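Local coordinates for peptidoglycan synthetase penicillin-binding protein 3 (Bifidobacterium adolescentis, PDB 4YE5) that probably binds penicillin and, as a member of the transpeptidase family, is thought to cross-link peptidoglycan during cell-wall synthesis, at residues Q358-I363 and D388-R393; N473-V478 and G531-G536; F517-V522 and A540-F545. All blocks are in the same frame, centred on the assembly; numbering follows the deposited sequence.

Contact 1: residues Q358-I363 and D388-R393; sequences QRYNFI and DSWDRR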
ATOM      1  N   GLN A 358      20.190 -21.682 -15.387  1.00 34.32           N
ATOM      2  CA  GLN A 358      20.889 -20.685 -14.585  1.00 32.16           C
ATOM      3  C   GLN A 358      20.301 -19.296 -14.801  1.00 34.81           C
ATOM      4  O   GLN A 358      20.095 -18.549 -13.843  1.00 28.72           O
ATOM      5  CB  GLN A 358      22.379 -20.681 -14.922  1.00 31.18           C
ATOM      6  CG  GLN A 358      23.081 -21.926 -14.464  1.00 31.75           C
ATOM      7  CD  GLN A 358      24.463 -22.036 -15.045  1.00 34.68           C
ATOM      8  OE1 GLN A 358      24.738 -21.510 -16.122  1.00 35.44           O
ATOM      9  NE2 GLN A 358      25.349 -22.722 -14.333  1.00 37.15           N
ATOM     10  N   ARG A 359      20.021 -18.954 -16.058  1.00 31.61           N
ATOM     11  CA  ARG A 359      19.388 -17.665 -16.354  1.00 31.72           C
ATOM     12  C   ARG A 359      18.075 -17.521 -15.593  1.00 30.60           C
ATOM     13  O   ARG A 359      17.879 -16.539 -14.882  1.00 25.73           O
ATOM     14  CB  ARG A 359      19.179 -17.471 -17.868  1.00 25.02           C
ATOM     15  CG  ARG A 359      20.484 -17.469 -18.652  1.00 27.91           C
ATOM     16  CD  ARG A 359      20.285 -17.555 -20.181  1.00 31.48           C
ATOM     17  NE  ARG A 359      21.575 -17.754 -20.850  1.00 34.89           N
ATOM     18  CZ  ARG A 359      21.900 -17.253 -22.040  1.00 33.88           C
ATOM     19  NH1 ARG A 359      21.022 -16.524 -22.715  1.00 28.84           N
ATOM     20  NH2 ARG A 359      23.107 -17.476 -22.552  1.00 34.16           N
ATOM     21  N   TYR A 360      17.185 -18.503 -15.734  1.00 31.89           N
ATOM     22  CA  TYR A 360      15.892 -18.460 -15.053  1.00 25.75           C
ATOM     23  C   TYR A 360      16.098 -18.338 -13.534  1.00 30.81           C
ATOM     24  O   TYR A 360      15.448 -17.528 -12.871  1.00 25.12           O
ATOM     25  CB  TYR A 360      15.076 -19.728 -15.351  1.00 26.29           C
ATOM     26  CG  TYR A 360      13.745 -19.747 -14.621  1.00 30.54           C
ATOM     27  CD1 TYR A 360      12.599 -19.214 -15.208  1.00 31.61           C
ATOM     28  CD2 TYR A 360      13.642 -20.272 -13.333  1.00 32.17           C
ATOM     29  CE1 TYR A 360      11.382 -19.210 -14.538  1.00 34.20           C
ATOM     30  CE2 TYR A 360      12.430 -20.273 -12.656  1.00 33.38           C
ATOM     31  CZ  TYR A 360      11.306 -19.747 -13.264  1.00 33.97           C
ATOM     32  OH  TYR A 360      10.109 -19.743 -12.584  1.00 32.50           O
ATOM     33  N   ASN A 361      16.996 -19.168 -13.000  1.00 25.97           N
ATOM     34  CA  ASN A 361      17.224 -19.244 -11.564  1.00 30.96           C
ATOM     35  C   ASN A 361      17.619 -17.911 -10.968  1.00 25.87           C
ATOM     36  O   ASN A 361      17.071 -17.505  -9.961  1.00 23.48           O
ATOM     37  CB  ASN A 361      18.299 -20.280 -11.226  1.00 43.87           C
ATOM     38  CG  ASN A 361      18.621 -20.312  -9.742  1.00 56.96           C
ATOM     39  OD1 ASN A 361      17.900 -20.923  -8.952  1.00 61.83           O
ATOM     40  ND2 ASN A 361      19.708 -19.647  -9.356  1.00 60.56           N
ATOM     41  N   PHE A 362      18.562 -17.215 -11.589  1.00 25.85           N
ATOM     42  CA  PHE A 362      18.975 -15.946 -11.005  1.00 27.60           C
ATOM     43  C   PHE A 362      17.946 -14.846 -11.124  1.00 35.33           C
ATOM     44  O   PHE A 362      17.758 -14.081 -10.190  1.00 41.16           O
ATOM     45  CB  PHE A 362      20.387 -15.531 -11.422  1.00 20.66           C
ATOM     46  CG  PHE A 362      21.447 -16.227 -10.597  1.00 26.91           C
ATOM     47  CD1 PHE A 362      21.820 -15.725  -9.357  1.00 29.82           C
ATOM     48  CD2 PHE A 362      22.000 -17.422 -11.024  1.00 25.35           C
ATOM     49  CE1 PHE A 362      22.775 -16.394  -8.578  1.00 29.84           C
ATOM     50  CE2 PHE A 362      22.952 -18.092 -10.260  1.00 28.40           C
ATOM     51  CZ  PHE A 362      23.341 -17.577  -9.037  1.00 26.89           C
ATOM     52  N   ILE A 363      17.223 -14.803 -12.231  1.00 27.26           N
ATOM     53  CA  ILE A 363      16.147 -13.826 -12.323  1.00 23.92           C
ATOM     54  C   ILE A 363      15.070 -14.116 -11.273  1.00 22.52           C
ATOM     55  O   ILE A 363      14.661 -13.229 -10.520  1.00 19.26           O
ATOM     56  CB  ILE A 363      15.597 -13.747 -13.751  1.00 25.74           C
ATOM     57  CG1 ILE A 363      16.692 -13.144 -14.647  1.00 25.21           C
ATOM     58  CG2 ILE A 363      14.315 -12.877 -13.783  1.00 23.60           C
ATOM     59  CD1 ILE A 363      16.578 -13.513 -16.065  1.00 33.83           C
ATOM     60  N   ASP A 388      12.122 -23.847 -19.984  1.00 50.86           N
ATOM     61  CA  ASP A 388      11.901 -24.798 -21.071  1.00 58.46           C
ATOM     62  C   ASP A 388      10.873 -24.306 -22.100  1.00 50.58           C
ATOM     63  O   ASP A 388      10.737 -24.894 -23.164  1.00 54.47           O
ATOM     64  CB  ASP A 388      11.583 -26.218 -20.565  1.00 71.38           C
ATOM     65  CG  ASP A 388      10.435 -26.254 -19.572  1.00 81.26           C
ATOM     66  OD1 ASP A 388       9.674 -25.263 -19.484  1.00 87.01           O
ATOM     67  OD2 ASP A 388      10.295 -27.287 -18.877  1.00 79.61           O
ATOM     68  N   SER A 389      10.172 -23.217 -21.793  1.00 38.40           N
ATOM     69  CA  SER A 389       9.241 -22.625 -22.757  1.00 39.10           C
ATOM     70  C   SER A 389       9.903 -21.542 -23.601  1.00 42.70           C
ATOM     71  O   SER A 389       9.282 -21.014 -24.518  1.00 42.60           O
ATOM     72  CB  SER A 389       8.027 -22.014 -22.052  1.00 37.96           C
ATOM     73  OG  SER A 389       8.343 -20.738 -21.509  1.00 46.84           O
ATOM     74  N   TRP A 390      11.142 -21.183 -23.275  1.00 41.18           N
ATOM     75  CA  TRP A 390      11.845 -20.125 -24.004  1.00 37.64           C
ATOM     76  C   TRP A 390      12.225 -20.632 -25.381  1.00 39.18           C
ATOM     77  O   TRP A 390      12.455 -21.823 -25.561  1.00 38.27           O
ATOM     78  CB  TRP A 390      13.134 -19.725 -23.277  1.00 34.03           C
ATOM     79  CG  TRP A 390      12.932 -19.098 -21.923  1.00 35.65           C
ATOM     80  CD1 TRP A 390      11.754 -18.701 -21.358  1.00 31.22           C
ATOM     81  CD2 TRP A 390      13.955 -18.801 -20.966  1.00 34.51           C
ATOM     82  NE1 TRP A 390      11.983 -18.171 -20.101  1.00 30.00           N
ATOM     83  CE2 TRP A 390      13.325 -18.226 -19.840  1.00 31.97           C
ATOM     84  CE3 TRP A 390      15.341 -18.971 -20.954  1.00 31.29           C
ATOM     85  CZ2 TRP A 390      14.042 -17.815 -18.710  1.00 27.80           C
ATOM     86  CZ3 TRP A 390      16.049 -18.563 -19.835  1.00 31.96           C
ATOM     87  CH2 TRP A 390      15.396 -17.998 -18.727  1.00 29.04           C
ATOM     88  N   ASP A 391      12.314 -19.730 -26.353  1.00 46.33           N
ATOM     89  CA  ASP A 391      12.855 -20.107 -27.657  1.00 52.40           C
ATOM     90  C   ASP A 391      14.265 -19.550 -27.772  1.00 52.61           C
ATOM     91  O   ASP A 391      14.763 -18.938 -26.827  1.00 48.63           O
ATOM     92  CB  ASP A 391      11.952 -19.646 -28.814  1.00 51.33           C
ATOM     93  CG  ASP A 391      11.807 -18.138 -28.893  1.00 52.45           C
ATOM     94  OD1 ASP A 391      12.826 -17.423 -28.798  1.00 54.83           O
ATOM     95  OD2 ASP A 391      10.664 -17.662 -29.053  1.00 57.00           O
ATOM     96  N   ARG A 392      14.897 -19.739 -28.928  1.00 47.81           N
ATOM     97  CA  ARG A 392      16.297 -19.355 -29.099  1.00 51.33           C
ATOM     98  C   ARG A 392      16.562 -17.854 -28.969  1.00 48.68           C
ATOM     99  O   ARG A 392      17.691 -17.442 -28.698  1.00 53.62           O
ATOM    100  CB  ARG A 392      16.873 -19.889 -30.417  1.00 57.09           C
ATOM    101  CG  ARG A 392      17.056 -21.402 -30.444  1.00 63.68           C
ATOM    102  CD  ARG A 392      17.393 -21.979 -29.064  1.00 68.33           C
ATOM    103  NE  ARG A 392      18.822 -21.939 -28.751  1.00 74.22           N
ATOM    104  CZ  ARG A 392      19.367 -22.494 -27.669  1.00 75.91           C
ATOM    105  NH1 ARG A 392      20.677 -22.408 -27.460  1.00 75.30           N
ATOM    106  NH2 ARG A 392      18.604 -23.132 -26.790  1.00 76.07           N
ATOM    107  N   ARG A 393      15.533 -17.037 -29.158  1.00 41.19           N
ATOM    108  CA  ARG A 393      15.693 -15.597 -28.972  1.00 40.88           C
ATOM    109  C   ARG A 393      15.425 -15.135 -27.530  1.00 36.30           C
ATOM    110  O   ARG A 393      16.236 -14.424 -26.928  1.00 33.58           O
ATOM    111  CB  ARG A 393      14.821 -14.815 -29.958  1.00 42.72           C
ATOM    112  CG  ARG A 393      15.032 -13.312 -29.855  1.00 43.16           C
ATOM    113  CD  ARG A 393      14.548 -12.538 -31.074  1.00 49.60           C
ATOM    114  NE  ARG A 393      15.120 -11.195 -31.055  1.00 53.01           N
ATOM    115  CZ  ARG A 393      16.217 -10.838 -31.719  1.00 54.36           C
ATOM    116  NH1 ARG A 393      16.851 -11.717 -32.482  1.00 52.89           N
ATOM    117  NH2 ARG A 393      16.676  -9.594 -31.630  1.00 56.86           N
TER
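Trp390 reaches across to helix 356-365 and sets the six-membered end of its indole against CB of Arg359 and the backbone N, CA and CB of Tyr360. The indole supplies most of the surface buried here. Trp390 CH2 is the leading atom, 3.5 Å from Tyr360 N and 3.8 Å from Tyr360 CB. On one flank, Arg359 CB lies in the plane of the indole, at its edge, 3.9 Å from CZ3 of Trp390. On the other, CZ2 of Trp390 comes 4.0 Å from Tyr360 CD1, near the plane of the phenol ring and at its rim, which makes this an edge contact. The long directions of the two aromatic side chains are roughly perpendicular. Tyr360 CG stands anti to the backbone N (chi1 178°), a rotation that carries the phenol ring alongside the indole and lets CD1 meet CZ2.

The polar ends of Trp390 and Arg359 are bonded to other residues. Trp390 NE1 donates to His385 O, in the same loop. The extended Arg359 chain leads its guanidinium away from the indole, where NE bonds Met354 O and NH1 bonds Arg395 O and Asn396 OD1. Just past the tryptophan, Asp391 OD1 accepts from Arg393 N at 2.8 Å and also from Thr394 N, capping the start of helix 394-397. Within the transpeptidase domain, then, the loop meets helix 356-365 by van der Waals contact of one indole; the directional bonds lie at the periphery, that from Trp390 NE1 probably helping to set the indole's rotation.

Contact 2: residues N473-V478 and G531-G536; sequences NTFVKV and GGLTAG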
ATOM      1  N   ASN A 473      26.021  11.555 -15.085  1.00 17.14           N
ATOM      2  CA  ASN A 473      26.163  12.585 -14.068  1.00 21.80           C
ATOM      3  C   ASN A 473      26.197  14.010 -14.614  1.00 24.92           C
ATOM      4  O   ASN A 473      26.275  14.956 -13.838  1.00 26.12           O
ATOM      5  CB  ASN A 473      27.338  12.309 -13.094  1.00 19.72           C
ATOM      6  CG  ASN A 473      28.696  12.452 -13.743  1.00 26.66           C
ATOM      7  OD1 ASN A 473      28.805  12.793 -14.910  1.00 29.17           O
ATOM      8  ND2 ASN A 473      29.759  12.190 -12.969  1.00 29.88           N
ATOM      9  N   THR A 474      26.139  14.169 -15.939  1.00 25.30           N
ATOM     10  CA  THR A 474      26.000  15.510 -16.516  1.00 26.88           C
ATOM     11  C   THR A 474      24.590  16.069 -16.277  1.00 24.04           C
ATOM     12  O   THR A 474      24.389  17.284 -16.327  1.00 24.79           O
ATOM     13  CB  THR A 474      26.318  15.548 -18.035  1.00 23.86           C
ATOM     14  OG1 THR A 474      25.582  14.511 -18.688  1.00 23.44           O
ATOM     15  CG2 THR A 474      27.823  15.331 -18.294  1.00 26.87           C
ATOM     16  N   PHE A 475      23.613  15.191 -16.027  1.00 20.82           N
ATOM     17  CA  PHE A 475      22.231  15.637 -15.800  1.00 18.85           C
ATOM     18  C   PHE A 475      21.504  14.930 -14.640  1.00 21.48           C
ATOM     19  O   PHE A 475      20.360  15.276 -14.312  1.00 19.78           O
ATOM     20  CB  PHE A 475      21.394  15.580 -17.098  1.00 18.40           C
ATOM     21  CG  PHE A 475      21.142  14.187 -17.602  1.00 17.22           C
ATOM     22  CD1 PHE A 475      22.133  13.486 -18.295  1.00 16.71           C
ATOM     23  CD2 PHE A 475      19.922  13.576 -17.387  1.00 19.60           C
ATOM     24  CE1 PHE A 475      21.892  12.197 -18.750  1.00 17.13           C
ATOM     25  CE2 PHE A 475      19.677  12.291 -17.839  1.00 19.26           C
ATOM     26  CZ  PHE A 475      20.656  11.596 -18.506  1.00 16.02           C
ATOM     27  N   VAL A 476      22.153  13.943 -14.020  1.00 20.96           N
ATOM     28  CA  VAL A 476      21.544  13.260 -12.862  1.00 20.06           C
ATOM     29  C   VAL A 476      22.529  13.366 -11.691  1.00 20.63           C
ATOM     30  O   VAL A 476      23.587  12.741 -11.702  1.00 18.24           O
ATOM     31  CB  VAL A 476      21.209  11.773 -13.147  1.00 18.83           C
ATOM     32  CG1 VAL A 476      20.455  11.138 -11.941  1.00 13.31           C
ATOM     33  CG2 VAL A 476      20.388  11.620 -14.427  1.00 16.37           C
ATOM     34  N   LYS A 477      22.188  14.177 -10.696  1.00 20.03           N
ATOM     35  CA  LYS A 477      23.127  14.535  -9.637  1.00 20.30           C
ATOM     36  C   LYS A 477      22.374  14.752  -8.343  1.00 22.79           C
ATOM     37  O   LYS A 477      21.307  15.340  -8.356  1.00 17.61           O
ATOM     38  CB  LYS A 477      23.824  15.876  -9.937  1.00 28.92           C
ATOM     39  CG  LYS A 477      24.972  15.874 -10.938  1.00 37.17           C
ATOM     40  CD  LYS A 477      25.703  17.232 -10.879  1.00 41.38           C
ATOM     41  CE  LYS A 477      26.596  17.515 -12.124  1.00 40.45           C
ATOM     42  NZ  LYS A 477      25.806  17.663 -13.422  1.00 27.66           N
ATOM     43  N   VAL A 478      22.950  14.313  -7.225  1.00 18.77           N
ATOM     44  CA  VAL A 478      22.502  14.770  -5.921  1.00 18.74           C
ATOM     45  C   VAL A 478      23.762  15.269  -5.234  1.00 22.91           C
ATOM     46  O   VAL A 478      24.619  14.471  -4.840  1.00 24.61           O
ATOM     47  CB  VAL A 478      21.829  13.664  -5.065  1.00 22.66           C
ATOM     48  CG1 VAL A 478      21.446  14.235  -3.682  1.00 26.03           C
ATOM     49  CG2 VAL A 478      20.581  13.134  -5.741  1.00 22.25           C
ATOM     50  N   GLY A 531      14.315  12.938 -22.853  1.00 21.17           N
ATOM     51  CA  GLY A 531      13.762  11.812 -23.597  1.00 21.76           C
ATOM     52  C   GLY A 531      13.595  10.568 -22.737  1.00 24.28           C
ATOM     53  O   GLY A 531      13.011  10.620 -21.658  1.00 20.46           O
ATOM     54  N   GLY A 532      14.171   9.455 -23.172  1.00 18.42           N
ATOM     55  CA  GLY A 532      13.962   8.200 -22.476  1.00 17.80           C
ATOM     56  C   GLY A 532      14.737   8.048 -21.180  1.00 17.06           C
ATOM     57  O   GLY A 532      14.591   7.033 -20.488  1.00 17.39           O
ATOM     58  N   LEU A 533      15.540   9.054 -20.832  1.00 17.86           N
ATOM     59  CA  LEU A 533      16.276   9.062 -19.556  1.00 15.66           C
ATOM     60  C   LEU A 533      15.649   9.985 -18.499  1.00 14.33           C
ATOM     61  O   LEU A 533      16.235  10.251 -17.450  1.00 15.78           O
ATOM     62  CB  LEU A 533      17.740   9.461 -19.804  1.00 18.72           C
ATOM     63  CG  LEU A 533      18.522   8.291 -20.420  1.00 25.38           C
ATOM     64  CD1 LEU A 533      19.696   8.784 -21.211  1.00 32.72           C
ATOM     65  CD2 LEU A 533      18.976   7.319 -19.316  1.00 25.12           C
ATOM     66  N   THR A 534      14.450  10.467 -18.781  1.00 14.70           N
ATOM     67  CA  THR A 534      13.774  11.413 -17.900  1.00 17.10           C
ATOM     68  C   THR A 534      13.582  10.870 -16.470  1.00 16.57           C
ATOM     69  O   THR A 534      13.605  11.633 -15.510  1.00 16.68           O
ATOM     70  CB  THR A 534      12.420  11.848 -18.506  1.00 13.91           C
ATOM     71  OG1 THR A 534      12.651  12.416 -19.805  1.00 17.64           O
ATOM     72  CG2 THR A 534      11.752  12.917 -17.645  1.00 12.91           C
ATOM     73  N   ALA A 535      13.405   9.562 -16.319  1.00 12.53           N
ATOM     74  CA  ALA A 535      13.215   9.033 -14.963  1.00 17.10           C
ATOM     75  C   ALA A 535      14.425   9.276 -14.046  1.00 16.41           C
ATOM     76  O   ALA A 535      14.266   9.381 -12.837  1.00 11.92           O
ATOM     77  CB  ALA A 535      12.821   7.546 -14.979  1.00 10.48           C
ATOM     78  N   GLY A 536      15.620   9.389 -14.623  1.00 11.21           N
ATOM     79  CA  GLY A 536      16.827   9.667 -13.840  1.00 17.91           C
ATOM     80  C   GLY A 536      16.796  10.920 -12.962  1.00 16.35           C
ATOM     81  O   GLY A 536      16.932  10.828 -11.750  1.00 13.72           O
TER
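Val476 packs both its methyls against the backbone of Gly536, in the tight half of this contact. Val476 CG1 lies 3.5 Å from Gly536 O, and Val476 CG2 is 3.9 Å from Gly536 C. The CA atoms of Val476 and Gly536 are only 6.0 Å apart; the absence of a side chain at Gly536 lets the valine methyls come right up to its backbone. Pro537, Ala540 and Tyr506 also touch the Val476 side chain, so it is buried.

Gly536 lies near the beginning of helix 535-549, the C-terminal helix that packs on the five-stranded antiparallel sheet of the penicillin-binding transpeptidase fold. The loop that leads from helix 455-470 to strand 484-492 passes over this end of the helix.

The more open side is formed by Phe475 and Leu533, both partly exposed. Leu533 CB meets the edge of the phenyl ring, near its plane, 3.8 Å from Phe475 CZ, the leucine lying crosswise to the phenylalanine. A chi1 of 67° brings CZ and CE2 of Phe475 to the leucine, and the ring also meets that of Phe530, the planes some 15° apart. Each segment is braced internally: on the solvent side the exposed Lys477 folds back, its NZ 2.8 Å from Asn473 O and in the carbonyl plane, while Gly531 O accepts from both N and OG1 of the buried Thr534, the hydroxyl at 2.6 Å.

Contact 3: residues F517-V522 and A540-F545; sequences FVITVV and AEIGEF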
ATOM      1  N   PHE A 517      18.699   4.224   0.994  1.00 16.46           N
ATOM      2  CA  PHE A 517      17.436   4.079   0.275  1.00 12.69           C
ATOM      3  C   PHE A 517      17.612   3.513  -1.106  1.00 16.86           C
ATOM      4  O   PHE A 517      18.649   3.695  -1.737  1.00 17.29           O
ATOM      5  CB  PHE A 517      16.734   5.435   0.115  1.00 17.48           C
ATOM      6  CG  PHE A 517      16.471   6.139   1.416  1.00 21.19           C
ATOM      7  CD1 PHE A 517      15.490   5.674   2.296  1.00 23.99           C
ATOM      8  CD2 PHE A 517      17.193   7.261   1.759  1.00 18.57           C
ATOM      9  CE1 PHE A 517      15.251   6.331   3.527  1.00 23.51           C
ATOM     10  CE2 PHE A 517      16.973   7.927   2.985  1.00 24.37           C
ATOM     11  CZ  PHE A 517      16.004   7.459   3.865  1.00 21.22           C
ATOM     12  N   VAL A 518      16.554   2.873  -1.591  1.00 12.06           N
ATOM     13  CA  VAL A 518      16.397   2.647  -3.013  1.00 13.33           C
ATOM     14  C   VAL A 518      15.176   3.418  -3.484  1.00 13.21           C
ATOM     15  O   VAL A 518      14.119   3.430  -2.825  1.00 13.80           O
ATOM     16  CB  VAL A 518      16.210   1.155  -3.344  1.00 12.73           C
ATOM     17  CG1 VAL A 518      16.039   0.965  -4.870  1.00 10.50           C
ATOM     18  CG2 VAL A 518      17.420   0.370  -2.828  1.00 14.48           C
ATOM     19  N   ILE A 519      15.340   4.082  -4.611  1.00 11.80           N
ATOM     20  CA  ILE A 519      14.324   4.960  -5.153  1.00 12.22           C
ATOM     21  C   ILE A 519      14.159   4.548  -6.581  1.00 13.51           C
ATOM     22  O   ILE A 519      15.113   4.580  -7.356  1.00 12.63           O
ATOM     23  CB  ILE A 519      14.818   6.421  -5.191  1.00 16.61           C
ATOM     24  CG1 ILE A 519      15.218   6.908  -3.783  1.00 15.03           C
ATOM     25  CG2 ILE A 519      13.726   7.341  -5.762  1.00  9.92           C
ATOM     26  CD1 ILE A 519      16.142   8.135  -3.853  1.00 16.53           C
ATOM     27  N   THR A 520      12.948   4.175  -6.948  1.00 11.05           N
ATOM     28  CA  THR A 520      12.710   3.778  -8.319  1.00 12.05           C
ATOM     29  C   THR A 520      11.618   4.648  -8.916  1.00 14.83           C
ATOM     30  O   THR A 520      10.611   4.912  -8.266  1.00 13.79           O
ATOM     31  CB  THR A 520      12.285   2.303  -8.389  1.00 12.57           C
ATOM     32  OG1 THR A 520      13.307   1.483  -7.806  1.00 13.64           O
ATOM     33  CG2 THR A 520      12.069   1.876  -9.846  1.00  9.90           C
ATOM     34  N   VAL A 521      11.815   5.089 -10.153  1.00 12.66           N
ATOM     35  CA  VAL A 521      10.827   5.899 -10.858  1.00 11.70           C
ATOM     36  C   VAL A 521      10.549   5.282 -12.231  1.00 14.30           C
ATOM     37  O   VAL A 521      11.475   4.834 -12.908  1.00 14.36           O
ATOM     38  CB  VAL A 521      11.308   7.360 -11.022  1.00 12.38           C
ATOM     39  CG1 VAL A 521      10.374   8.153 -11.997  1.00  9.97           C
ATOM     40  CG2 VAL A 521      11.339   8.060  -9.666  1.00  9.49           C
ATOM     41  N   VAL A 522       9.277   5.232 -12.618  1.00 13.52           N
ATOM     42  CA  VAL A 522       8.880   4.784 -13.954  1.00 12.92           C
ATOM     43  C   VAL A 522       7.935   5.810 -14.557  1.00 17.39           C
ATOM     44  O   VAL A 522       6.929   6.152 -13.934  1.00 13.12           O
ATOM     45  CB  VAL A 522       8.155   3.409 -13.889  1.00 11.59           C
ATOM     46  CG1 VAL A 522       7.859   2.907 -15.288  1.00 10.66           C
ATOM     47  CG2 VAL A 522       9.016   2.389 -13.105  1.00 13.01           C
ATOM     48  N   ALA A 540      16.574  11.598  -8.708  1.00 14.27           N
ATOM     49  CA  ALA A 540      17.511  12.494  -8.035  1.00 21.11           C
ATOM     50  C   ALA A 540      16.843  13.638  -7.251  1.00 18.40           C
ATOM     51  O   ALA A 540      17.358  14.075  -6.215  1.00 17.47           O
ATOM     52  CB  ALA A 540      18.557  13.045  -9.043  1.00 17.06           C
ATOM     53  N   GLU A 541      15.713  14.130  -7.745  1.00 17.67           N
ATOM     54  CA  GLU A 541      14.923  15.120  -7.000  1.00 18.52           C
ATOM     55  C   GLU A 541      14.414  14.507  -5.681  1.00 22.42           C
ATOM     56  O   GLU A 541      14.446  15.133  -4.630  1.00 19.05           O
ATOM     57  CB  GLU A 541      13.717  15.582  -7.825  1.00 19.32           C
ATOM     58  CG  GLU A 541      14.053  16.460  -9.027  1.00 37.56           C
ATOM     59  CD  GLU A 541      14.564  17.828  -8.611  1.00 50.97           C
ATOM     60  OE1 GLU A 541      13.846  18.501  -7.833  1.00 54.81           O
ATOM     61  OE2 GLU A 541      15.686  18.218  -9.044  1.00 52.93           O
ATOM     62  N   ILE A 542      13.937  13.275  -5.747  1.00 17.67           N
ATOM     63  CA  ILE A 542      13.504  12.571  -4.543  1.00 15.76           C
ATOM     64  C   ILE A 542      14.716  12.322  -3.648  1.00 18.89           C
ATOM     65  O   ILE A 542      14.676  12.598  -2.446  1.00 18.84           O
ATOM     66  CB  ILE A 542      12.794  11.263  -4.913  1.00 16.75           C
ATOM     67  CG1 ILE A 542      11.523  11.581  -5.715  1.00 14.56           C
ATOM     68  CG2 ILE A 542      12.471  10.421  -3.649  1.00 11.23           C
ATOM     69  CD1 ILE A 542      10.976  10.351  -6.490  1.00 11.62           C
ATOM     70  N   GLY A 543      15.799  11.832  -4.249  1.00 15.13           N
ATOM     71  CA  GLY A 543      17.049  11.613  -3.531  1.00 18.29           C
ATOM     72  C   GLY A 543      17.538  12.835  -2.760  1.00 18.71           C
ATOM     73  O   GLY A 543      17.867  12.745  -1.573  1.00 20.40           O
ATOM     74  N   GLU A 544      17.569  13.987  -3.423  1.00 21.34           N
ATOM     75  CA  GLU A 544      17.944  15.234  -2.759  1.00 26.38           C
ATOM     76  C   GLU A 544      17.097  15.511  -1.514  1.00 23.52           C
ATOM     77  O   GLU A 544      17.617  15.864  -0.465  1.00 21.22           O
ATOM     78  CB  GLU A 544      17.814  16.424  -3.715  1.00 27.50           C
ATOM     79  CG  GLU A 544      18.122  17.754  -3.032  1.00 28.09           C
ATOM     80  CD  GLU A 544      17.764  18.978  -3.868  1.00 36.40           C
ATOM     81  OE1 GLU A 544      16.698  18.997  -4.535  1.00 36.39           O
ATOM     82  OE2 GLU A 544      18.561  19.932  -3.849  1.00 43.67           O
ATOM     83  N   PHE A 545      15.783  15.367  -1.636  1.00 19.90           N
ATOM     84  CA  PHE A 545      14.897  15.605  -0.491  1.00 23.04           C
ATOM     85  C   PHE A 545      15.217  14.652   0.672  1.00 20.11           C
ATOM     86  O   PHE A 545      15.236  15.070   1.814  1.00 18.22           O
ATOM     87  CB  PHE A 545      13.432  15.439  -0.919  1.00 23.19           C
ATOM     88  CG  PHE A 545      12.447  15.469   0.228  1.00 28.07           C
ATOM     89  CD1 PHE A 545      12.065  16.678   0.807  1.00 23.61           C
ATOM     90  CD2 PHE A 545      11.887  14.299   0.703  1.00 24.72           C
ATOM     91  CE1 PHE A 545      11.161  16.709   1.863  1.00 24.32           C
ATOM     92  CE2 PHE A 545      10.973  14.316   1.752  1.00 18.52           C
ATOM     93  CZ  PHE A 545      10.612  15.523   2.331  1.00 23.36           C
TER
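Strand 517-522 and helix 540-545 run nearly antiparallel, their axes 150° apart in direction and 9.0 Å apart at closest approach. This is the C-terminal helix lying on the antiparallel sheet of the transpeptidase domain, the fold shared with the beta-lactamases. The strand is the middle one of the five, hydrogen-bonded through its backbone to strands 242-249 and 501-510. Ile519 and Gly543 are the closest pair, with 7.4 Å between their CA atoms.

Residues 517, 519 and 521 turn toward the helix, while Thr520 faces the other side of the sheet, where its OG1 is hydrogen-bonded to Thr412 OG1 and Ser507 OG. Ile519 and Ile542 bury the most surface, running alongside each other and pointing opposite ways, with their CG2 methyls 3.9 Å apart. The longer branch of Ile542 runs on along the strand, so that its CD1 meets CG2 of Val521, also at 3.9 Å. Both branches of Ile542 are thus used: one against Ile519, the other chiefly against Val521. Val247 of the adjoining strand packs on Ile542 as well, and Leu546 covers Ile519 one helical turn further on; the side-chain contacts between the two segments are aliphatic.

Ile519 carries its CG1 anti to the carbonyl carbon (chi1 -58°), and the branch extends past Ile542 to the helix backbone. There, beside a residue with no side chain, its CD1 methyl rests 3.6 Å from Gly543 CA and 3.7 Å from Gly543 N.

Overall arrangement
All three contacts lie in the transpeptidase domain, and none is bridged by a hydrogen bond between its segments. Contact 3 is core, every touching residue buried and aliphatic or glycine. Contact 2 works on the same helix, 535-549, but at its beginning; the two centres are 11 Å apart, and they touch where Val478 CG2 lies 3.4 Å from Ala540 O. Contact 2 is partly buried, passing from valine on glycine to a partly exposed phenylalanine-leucine pair. Contact 1 stands apart, its centre about 31 Å from that of contact 3, and joins a different helix to a surface loop by one indole set against helix backbone and CB atoms, with hydrogen-bonded polar groups close by.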